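Ribosomal RNA processing protein 6 (PDB 4NLC) probably degrades and trims RNA from the 3' end as the nuclear exosome-associated exoribonuclease Rrp6, of which this is the catalytic core. Local coordinates at residues Val145-Gly150 with Phe225-Tyr230; Leu329-Asn334 with Gln356-Ala361; Gly107-Met112 with Gln159-Leu164. The protein carries 1 engineered substitution. All coordinates share one frame; numbering follows the deposited sequence.

Contact 1: Val145-Gly150 with Phe225-Tyr230; sequences VKVFHG and FLLYVY
Tyr230 OH hydrogen-bonds to OE1 of Gln54, and Val145 packs its methyls against the same oxygen, CG1 at 3.8 Å and CG2 at 4.1 Å from Tyr230 OH. Two residues along the strand, Val147 takes the middle of the contact and divides its two methyls among Tyr230, Leu227 and Leu226. CG2 sits squarely over one face of the Tyr230 ring, 3.8 Å from its centroid and only 13° off the ring normal, a textbook CH-pi contact; the same methyl also meets Leu227 CD2 at 3.8 Å. Its other branch, placed anti to the backbone N (chi1 -175°), runs antiparallel to the Leu226 side chain, with Val147 CG1 3.8 Å from Leu226 CG.

This is strand-on-helix packing inside the exonuclease domain, an RNase H-like fold in which helix 226-238 lies against the mixed sheet. The local axes of strand 145-148 and helix 226-230 cross nearly at right angles, 102°, with a closest approach of 9.0 Å. Val145, Val147 and His149 point toward the helix, while Lys146 and Phe148 point away from it.

At the C-terminal end of the strand, Leu226 spreads its two methyls over the backbone and His149: CD2 lies 3.7 Å from Val147 O, and CD1 reaches the start of the His149 side chain, 4.0 Å from His149 CB. The imidazole itself is fixed by others: ND1 bonds to Thr172 OG1 and NE2 to the carbonyl O of His183, so both ring nitrogens are satisfied and the rotation of the ring is set. Phe170, on the neighbouring strand 169-171, meets the Tyr230 ring edge-to-face.

Contact 2: Leu329-Asn334 with Gln356-Ala361; sequences LPTSAN and QIVKDA
Apolar contacts come first, and Val358 is at the centre of them. Its CG1, anti to the backbone N at chi1 178°, packs against the Leu329-Pro330 junction, 4.0 Å from Leu329 CB. The other branch turns to the proline ring, with Val358 CG2 4.3 Å from Pro330 CG. Thr331 adds a looser touch, its methyl CG2 being 4.5 Å from Val358 CG1.

A second group of contacts involves main-chain carbonyls. Pro330 O is pressed against the valine, 3.1 Å from Val358 CG1 and 3.5 Å from Val358 CB, a tight carbon-to-oxygen approach rather than a hydrogen bond. The carbonyl carbon Leu329 C lies 3.6 Å from Val358 CG1. Further out, the extended side chain of Lys359 runs past the turn, bringing CE to 4.1 Å from Thr331 O.

These contacts belong to the helical HRDC domain, where the turn between helices 319-328 and 333-339 lies against the C-terminal part of helix 351-359. Leu329 leaves the first of those helices with a positive phi of 48°, and Ser332 sits at the N-cap of the second, its OG taking a weak hydrogen bond from Glu335 N. Ile325 touches both Pro330 and Val358 from helix 319-328. That helix also carries the engineered Ser321, at a position disulfide-bonded to Cys340 in another structure of this protein.

Polar bonding between side chains stays within 356-361. Gln356 NE2 gives a hydrogen bond to Asp360 OD1 of 2.8 Å, with an N-H...O angle of 146°. The acceptor lies in the amide plane of the glutamine, whereas the donor comes from above the carboxylate plane.

Contact 3: Gly107-Met112 with Gln159-Leu164; sequences GFTCLM and QKDFGL
The side chains of Thr109 and Asp161 cross, and Asp161 OD2 accepts from both the amide and the hydroxyl of Thr109. Thr109 N reaches Asp161 OD2 at 2.9 Å from well above the carboxylate plane, 57° out of it. Thr109 OG1 comes to Asp161 OD2 at 2.7 Å on the anti side, tilted 33° from the plane and from the same face as the amide. The threonine hydroxyl lies beside its own backbone N (chi1 -50°), which puts both donors next to each other.

The far end of the Phe162 ring comes up to Thr109, CZ 3.7 Å from Thr109 CB, with CG2 of the threonine also close, while Asp161 CB rests 3.6 Å above the ring plane, over its centre. Lys160 bends part-way along its chain and lays its end alongside the Gly107 carbonyl, CE being 3.4 Å from Gly107 O; its NZ is bonded to His99 NE2 and Gln106 O.

The contact ties the C-terminal part of helix 152-162 to the start of strand 108-115 in the exonuclease sheet. Just beyond Thr109 the strand has a classic beta bulge, Cys110 and Leu111 both facing Glu98.

Asp161 OD1 forms a salt bridge with Arg129 NH1, which complements the two bonds to OD2. With both oxygens engaged the carboxylate is fixed in rotation, and the neighbouring positive charge and donors would be expected to favour its ionised form.

How the contacts relate
Going along the chain, contact 3 opens first, on strand 108-115, and contact 1 opens next, on strand 145-148. Helix 152-162, which follows that strand, then closes contact 3, and helix 226-238 closes contact 1 much later. The two loops therefore cross, and together they bring both helices onto the one mixed sheet of the exonuclease domain; their centres are 19 Å apart and their nearest atoms about 6 Å. Contact 2 follows in series, closing a short, mostly helical loop of 21 residues in the HRDC domain. It touches neither of the others: its centre lies 54 Å from that of contact 1 and 40 Å from that of contact 3.

Contact 1: Val145-Gly150 with Phe225-Tyr230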
loop_
_atom_site.group_PDB
_atom_site.type_symbol
_atom_site.label_atom_id
_atom_site.label_comp_id
_atom_site.label_asym_id
_atom_site.label_seq_id
_atom_site.Cartn_x
_atom_site.Cartn_y
_atom_site.Cartn_z
ATOM N N VAL A 145 2.877 -21.044 0.998
ATOM C CA VAL A 145 2.102 -20.188 0.082
ATOM C C VAL A 145 1.593 -18.973 0.873
ATOM O O VAL A 145 1.008 -19.142 1.955
ATOM C CB VAL A 145 0.959 -20.957 -0.638
ATOM C CG1 VAL A 145 0.016 -19.995 -1.382
ATOM C CG2 VAL A 145 1.529 -21.982 -1.604
ATOM N N LYS A 146 1.811 -17.749 0.338
ATOM C CA LYS A 146 1.293 -16.512 0.942
ATOM C C LYS A 146 0.086 -16.103 0.119
ATOM O O LYS A 146 0.216 -15.723 -1.043
ATOM C CB LYS A 146 2.331 -15.380 0.936
ATOM C CG LYS A 146 3.364 -15.383 2.095
ATOM C CD LYS A 146 4.336 -16.564 2.100
ATOM C CE LYS A 146 5.258 -16.568 0.894
ATOM N NZ LYS A 146 6.353 -17.572 1.010
ATOM N N VAL A 147 -1.086 -16.240 0.706
ATOM C CA VAL A 147 -2.366 -15.901 0.098
ATOM C C VAL A 147 -2.726 -14.424 0.414
ATOM O O VAL A 147 -2.861 -14.034 1.581
ATOM C CB VAL A 147 -3.497 -16.862 0.578
ATOM C CG1 VAL A 147 -4.818 -16.593 -0.159
ATOM C CG2 VAL A 147 -3.093 -18.322 0.442
ATOM N N PHE A 148 -2.917 -13.627 -0.622
ATOM C CA PHE A 148 -3.387 -12.250 -0.471
ATOM C C PHE A 148 -4.628 -12.110 -1.336
ATOM O O PHE A 148 -4.765 -12.839 -2.314
ATOM C CB PHE A 148 -2.327 -11.277 -1.005
ATOM C CG PHE A 148 -1.135 -10.964 -0.138
ATOM C CD1 PHE A 148 -0.086 -11.876 -0.012
ATOM C CD2 PHE A 148 -1.011 -9.724 0.476
ATOM C CE1 PHE A 148 1.081 -11.542 0.711
ATOM C CE2 PHE A 148 0.148 -9.390 1.194
ATOM C CZ PHE A 148 1.195 -10.297 1.287
ATOM N N HIS A 149 -5.474 -11.131 -1.055
ATOM C CA HIS A 149 -6.637 -10.872 -1.909
ATOM C C HIS A 149 -6.472 -9.493 -2.583
ATOM O O HIS A 149 -6.674 -8.476 -1.936
ATOM C CB HIS A 149 -7.956 -10.950 -1.122
ATOM C CG HIS A 149 -9.147 -10.963 -2.027
ATOM N ND1 HIS A 149 -9.765 -12.142 -2.381
ATOM C CD2 HIS A 149 -9.740 -9.945 -2.689
ATOM C CE1 HIS A 149 -10.726 -11.803 -3.222
ATOM N NE2 HIS A 149 -10.745 -10.494 -3.438
ATOM N N GLY A 150 -6.100 -9.479 -3.863
ATOM C CA GLY A 150 -5.889 -8.239 -4.595
ATOM C C GLY A 150 -4.652 -7.554 -4.070
ATOM O O GLY A 150 -4.751 -6.535 -3.364
ATOM N N PHE A 225 -10.967 -15.399 6.942
ATOM C CA PHE A 225 -11.681 -16.302 6.026
ATOM C C PHE A 225 -10.905 -16.633 4.734
ATOM O O PHE A 225 -11.371 -17.447 3.931
ATOM C CB PHE A 225 -13.069 -15.723 5.662
ATOM C CG PHE A 225 -13.872 -15.178 6.826
ATOM C CD1 PHE A 225 -14.715 -16.005 7.560
ATOM C CD2 PHE A 225 -13.829 -13.830 7.152
ATOM C CE1 PHE A 225 -15.477 -15.497 8.611
ATOM C CE2 PHE A 225 -14.554 -13.336 8.234
ATOM C CZ PHE A 225 -15.405 -14.161 8.928
ATOM N N LEU A 226 -9.748 -15.992 4.535
ATOM C CA LEU A 226 -8.992 -16.068 3.306
ATOM C C LEU A 226 -8.423 -17.453 2.981
ATOM O O LEU A 226 -8.401 -17.823 1.804
ATOM C CB LEU A 226 -7.903 -14.985 3.258
ATOM C CG LEU A 226 -7.363 -14.602 1.852
ATOM C CD1 LEU A 226 -8.507 -14.352 0.848
ATOM C CD2 LEU A 226 -6.476 -13.361 1.923
ATOM N N LEU A 227 -8.001 -18.236 3.977
ATOM C CA LEU A 227 -7.492 -19.579 3.647
ATOM C C LEU A 227 -8.597 -20.538 3.224
ATOM O O LEU A 227 -8.345 -21.375 2.377
ATOM C CB LEU A 227 -6.626 -20.175 4.750
ATOM C CG LEU A 227 -5.318 -19.447 5.038
ATOM C CD1 LEU A 227 -4.659 -20.029 6.267
ATOM C CD2 LEU A 227 -4.399 -19.449 3.834
ATOM N N TYR A 228 -9.822 -20.386 3.761
ATOM C CA TYR A 228 -10.977 -21.204 3.327
ATOM C C TYR A 228 -11.333 -20.821 1.907
ATOM O O TYR A 228 -11.594 -21.700 1.099
ATOM C CB TYR A 228 -12.198 -21.024 4.235
ATOM C CG TYR A 228 -13.450 -21.741 3.744
ATOM C CD1 TYR A 228 -13.572 -23.126 3.845
ATOM C CD2 TYR A 228 -14.522 -21.030 3.209
ATOM C CE1 TYR A 228 -14.727 -23.788 3.424
ATOM C CE2 TYR A 228 -15.680 -21.684 2.771
ATOM C CZ TYR A 228 -15.779 -23.063 2.890
ATOM O OH TYR A 228 -16.919 -23.710 2.487
ATOM N N VAL A 229 -11.359 -19.506 1.612
ATOM C CA VAL A 229 -11.647 -18.935 0.283
ATOM C C VAL A 229 -10.631 -19.510 -0.703
ATOM O O VAL A 229 -11.003 -19.985 -1.777
ATOM C CB VAL A 229 -11.649 -17.370 0.334
ATOM C CG1 VAL A 229 -11.486 -16.745 -1.052
ATOM C CG2 VAL A 229 -12.921 -16.856 1.010
ATOM N N TYR A 230 -9.354 -19.524 -0.291
ATOM C CA TYR A 230 -8.241 -20.082 -1.058
ATOM C C TYR A 230 -8.531 -21.565 -1.447
ATOM O O TYR A 230 -8.431 -21.915 -2.618
ATOM C CB TYR A 230 -6.932 -19.950 -0.235
ATOM C CG TYR A 230 -5.754 -20.725 -0.782
ATOM C CD1 TYR A 230 -5.205 -20.412 -2.027
ATOM C CD2 TYR A 230 -5.128 -21.709 -0.021
ATOM C CE1 TYR A 230 -4.076 -21.075 -2.511
ATOM C CE2 TYR A 230 -3.992 -22.378 -0.492
ATOM C CZ TYR A 230 -3.475 -22.060 -1.742
ATOM O OH TYR A 230 -2.399 -22.744 -2.249
#

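Contact 2: Leu329-Asn334 with Gln356-Ala361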
loop_
_atom_site.group_PDB
_atom_site.type_symbol
_atom_site.label_atom_id
_atom_site.label_comp_id
_atom_site.label_asym_id
_atom_site.label_seq_id
_atom_site.Cartn_x
_atom_site.Cartn_y
_atom_site.Cartn_z
ATOM N N LEU A 329 -5.776 34.734 -9.641
ATOM C CA LEU A 329 -4.462 35.419 -9.610
ATOM C C LEU A 329 -4.300 36.333 -8.350
ATOM O O LEU A 329 -4.182 37.552 -8.497
ATOM C CB LEU A 329 -4.157 36.178 -10.939
ATOM C CG LEU A 329 -4.091 35.321 -12.228
ATOM C CD1 LEU A 329 -4.105 36.197 -13.483
ATOM C CD2 LEU A 329 -2.861 34.409 -12.249
ATOM N N PRO A 330 -4.319 35.770 -7.107
ATOM C CA PRO A 330 -4.183 36.609 -5.892
ATOM C C PRO A 330 -2.878 37.418 -5.808
ATOM O O PRO A 330 -1.811 36.867 -6.055
ATOM C CB PRO A 330 -4.263 35.575 -4.771
ATOM C CG PRO A 330 -3.818 34.307 -5.397
ATOM C CD PRO A 330 -4.452 34.348 -6.732
ATOM N N THR A 331 -2.957 38.719 -5.470
ATOM C CA THR A 331 -1.750 39.566 -5.441
ATOM C C THR A 331 -1.341 40.085 -4.041
ATOM O O THR A 331 -0.444 40.927 -3.949
ATOM C CB THR A 331 -1.848 40.703 -6.448
ATOM O OG1 THR A 331 -3.012 41.486 -6.166
ATOM C CG2 THR A 331 -1.830 40.197 -7.902
ATOM N N SER A 332 -1.919 39.510 -2.975
ATOM C CA SER A 332 -1.616 39.790 -1.567
ATOM C C SER A 332 -1.646 38.460 -0.797
ATOM O O SER A 332 -2.334 37.521 -1.218
ATOM C CB SER A 332 -2.615 40.788 -0.980
ATOM O OG SER A 332 -3.892 40.206 -0.768
ATOM N N ALA A 333 -0.871 38.356 0.296
ATOM C CA ALA A 333 -0.798 37.132 1.115
ATOM C C ALA A 333 -2.189 36.629 1.579
ATOM O O ALA A 333 -2.459 35.430 1.528
ATOM C CB ALA A 333 0.109 37.360 2.307
ATOM N N ASN A 334 -3.078 37.555 1.968
ATOM C CA ASN A 334 -4.440 37.267 2.433
ATOM C C ASN A 334 -5.296 36.670 1.346
ATOM O O ASN A 334 -6.021 35.712 1.619
ATOM C CB ASN A 334 -5.094 38.517 3.002
ATOM C CG ASN A 334 -4.264 39.142 4.085
ATOM O OD1 ASN A 334 -3.509 40.089 3.836
ATOM N ND2 ASN A 334 -4.296 38.550 5.273
ATOM N N GLN A 356 4.805 35.092 -4.934
ATOM C CA GLN A 356 5.837 35.440 -5.921
ATOM C C GLN A 356 5.547 34.779 -7.278
ATOM O O GLN A 356 5.743 35.411 -8.331
ATOM C CB GLN A 356 7.251 35.077 -5.408
ATOM C CG GLN A 356 8.368 35.883 -6.085
ATOM C CD GLN A 356 8.075 37.365 -6.151
ATOM O OE1 GLN A 356 7.893 38.057 -5.130
ATOM N NE2 GLN A 356 7.994 37.875 -7.363
ATOM N N ILE A 357 5.048 33.514 -7.237
ATOM C CA ILE A 357 4.653 32.724 -8.415
ATOM C C ILE A 357 3.629 33.511 -9.233
ATOM O O ILE A 357 3.793 33.649 -10.441
ATOM C CB ILE A 357 4.143 31.294 -8.029
ATOM C CG1 ILE A 357 5.324 30.378 -7.618
ATOM C CG2 ILE A 357 3.307 30.656 -9.171
ATOM C CD1 ILE A 357 4.930 29.051 -6.849
ATOM N N VAL A 358 2.600 34.038 -8.561
ATOM C CA VAL A 358 1.535 34.834 -9.164
ATOM C C VAL A 358 2.083 36.153 -9.715
ATOM O O VAL A 358 1.719 36.539 -10.827
ATOM C CB VAL A 358 0.367 35.079 -8.169
ATOM C CG1 VAL A 358 -0.722 35.955 -8.807
ATOM C CG2 VAL A 358 -0.219 33.757 -7.677
ATOM N N LYS A 359 2.920 36.855 -8.919
ATOM C CA LYS A 359 3.515 38.143 -9.288
ATOM C C LYS A 359 4.364 38.055 -10.546
ATOM O O LYS A 359 4.281 38.948 -11.379
ATOM C CB LYS A 359 4.326 38.735 -8.128
ATOM C CG LYS A 359 3.482 39.382 -7.048
ATOM C CD LYS A 359 4.311 39.683 -5.822
ATOM C CE LYS A 359 3.492 40.327 -4.740
ATOM N NZ LYS A 359 4.250 40.421 -3.469
ATOM N N ASP A 360 5.138 36.974 -10.716
ATOM C CA ASP A 360 5.993 36.783 -11.900
ATOM C C ASP A 360 5.202 36.491 -13.189
ATOM O O ASP A 360 5.757 36.590 -14.293
ATOM C CB ASP A 360 7.064 35.702 -11.636
ATOM C CG ASP A 360 8.029 36.007 -10.496
ATOM O OD1 ASP A 360 8.101 37.177 -10.071
ATOM O OD2 ASP A 360 8.717 35.078 -10.040
ATOM N N ALA A 361 3.897 36.186 -13.053
ATOM C CA ALA A 361 3.024 35.891 -14.189
ATOM C C ALA A 361 2.035 37.008 -14.577
ATOM O O ALA A 361 1.580 37.015 -15.722
ATOM C CB ALA A 361 2.281 34.596 -13.946
#

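Contact 3: Gly107-Met112 with Gln159-Leu164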
loop_
_atom_site.group_PDB
_atom_site.type_symbol
_atom_site.label_atom_id
_atom_site.label_comp_id
_atom_site.label_asym_id
_atom_site.label_seq_id
_atom_site.Cartn_x
_atom_site.Cartn_y
_atom_site.Cartn_z
ATOM N N GLY A 107 3.441 7.585 1.339
ATOM C CA GLY A 107 2.515 6.754 2.092
ATOM C C GLY A 107 3.297 5.720 2.875
ATOM O O GLY A 107 4.514 5.578 2.692
ATOM N N PHE A 108 2.623 5.023 3.792
ATOM C CA PHE A 108 3.285 3.992 4.582
ATOM C C PHE A 108 2.321 2.938 5.082
ATOM O O PHE A 108 1.179 3.242 5.415
ATOM C CB PHE A 108 4.145 4.584 5.743
ATOM C CG PHE A 108 3.428 5.501 6.711
ATOM C CD1 PHE A 108 2.665 4.982 7.749
ATOM C CD2 PHE A 108 3.550 6.886 6.606
ATOM C CE1 PHE A 108 2.006 5.834 8.648
ATOM C CE2 PHE A 108 2.873 7.736 7.485
ATOM C CZ PHE A 108 2.121 7.206 8.513
ATOM N N THR A 109 2.818 1.712 5.226
ATOM C CA THR A 109 2.028 0.622 5.780
ATOM C C THR A 109 1.851 0.824 7.288
ATOM O O THR A 109 2.825 1.062 8.008
ATOM C CB THR A 109 2.665 -0.716 5.447
ATOM O OG1 THR A 109 2.936 -0.729 4.045
ATOM C CG2 THR A 109 1.755 -1.893 5.817
ATOM N N CYS A 110 0.615 0.672 7.751
ATOM C CA CYS A 110 0.242 0.831 9.159
ATOM C C CYS A 110 0.094 -0.465 9.958
ATOM O O CYS A 110 0.353 -0.480 11.165
ATOM C CB CYS A 110 -1.032 1.648 9.248
ATOM S SG CYS A 110 -0.800 3.372 8.793
ATOM N N LEU A 111 -0.387 -1.517 9.304
ATOM C CA LEU A 111 -0.729 -2.770 9.952
ATOM C C LEU A 111 -0.613 -3.897 8.971
ATOM O O LEU A 111 -0.811 -3.696 7.774
ATOM C CB LEU A 111 -2.196 -2.651 10.380
ATOM C CG LEU A 111 -2.653 -3.309 11.662
ATOM C CD1 LEU A 111 -1.958 -2.701 12.891
ATOM C CD2 LEU A 111 -4.181 -3.206 11.779
ATOM N N MET A 112 -0.267 -5.083 9.483
ATOM C CA MET A 112 -0.176 -6.302 8.684
ATOM C C MET A 112 -1.059 -7.307 9.431
ATOM O O MET A 112 -0.972 -7.421 10.650
ATOM C CB MET A 112 1.279 -6.818 8.581
ATOM C CG MET A 112 1.407 -8.150 7.844
ATOM S SD MET A 112 3.105 -8.784 7.760
ATOM C CE MET A 112 3.721 -7.855 6.401
ATOM N N GLN A 159 7.701 -3.645 -0.229
ATOM C CA GLN A 159 9.003 -3.227 -0.722
ATOM C C GLN A 159 9.379 -1.866 -0.171
ATOM O O GLN A 159 10.402 -1.729 0.487
ATOM C CB GLN A 159 9.051 -3.242 -2.261
ATOM C CG GLN A 159 8.814 -4.623 -2.854
ATOM C CD GLN A 159 8.785 -4.599 -4.358
ATOM O OE1 GLN A 159 9.393 -3.738 -5.005
ATOM N NE2 GLN A 159 8.127 -5.584 -4.951
ATOM N N LYS A 160 8.559 -0.867 -0.445
ATOM C CA LYS A 160 8.760 0.512 -0.007
ATOM C C LYS A 160 9.103 0.609 1.473
ATOM O O LYS A 160 10.080 1.265 1.845
ATOM C CB LYS A 160 7.474 1.323 -0.310
ATOM C CG LYS A 160 7.350 2.695 0.388
ATOM C CD LYS A 160 5.984 3.380 0.088
ATOM C CE LYS A 160 4.742 2.745 0.753
ATOM N NZ LYS A 160 3.469 3.320 0.216
ATOM N N ASP A 161 8.296 -0.048 2.316
ATOM C CA ASP A 161 8.405 0.088 3.761
ATOM C C ASP A 161 9.344 -0.859 4.439
ATOM O O ASP A 161 9.894 -0.491 5.472
ATOM C CB ASP A 161 7.014 -0.013 4.396
ATOM C CG ASP A 161 6.122 1.175 4.051
ATOM O OD1 ASP A 161 6.527 2.315 4.336
ATOM O OD2 ASP A 161 4.997 0.952 3.511
ATOM N N PHE A 162 9.463 -2.099 3.952
ATOM C CA PHE A 162 10.218 -3.110 4.700
ATOM C C PHE A 162 11.242 -3.959 3.936
ATOM O O PHE A 162 11.784 -4.898 4.525
ATOM C CB PHE A 162 9.205 -4.076 5.370
ATOM C CG PHE A 162 7.918 -3.474 5.895
ATOM C CD1 PHE A 162 7.934 -2.569 6.959
ATOM C CD2 PHE A 162 6.685 -3.888 5.397
ATOM C CE1 PHE A 162 6.740 -2.041 7.472
ATOM C CE2 PHE A 162 5.492 -3.360 5.909
ATOM C CZ PHE A 162 5.526 -2.447 6.947
ATOM N N GLY A 163 11.428 -3.712 2.642
ATOM C CA GLY A 163 12.290 -4.553 1.811
ATOM C C GLY A 163 11.838 -6.011 1.824
ATOM O O GLY A 163 12.677 -6.919 1.798
ATOM N N LEU A 164 10.488 -6.245 1.860
ATOM C CA LEU A 164 9.868 -7.575 1.845
ATOM C C LEU A 164 9.335 -7.958 0.458
ATOM O O LEU A 164 8.704 -7.147 -0.227
ATOM C CB LEU A 164 8.785 -7.737 2.947
ATOM C CG LEU A 164 9.300 -7.729 4.392
ATOM C CD1 LEU A 164 8.155 -7.720 5.407
ATOM C CD2 LEU A 164 10.193 -8.908 4.654
#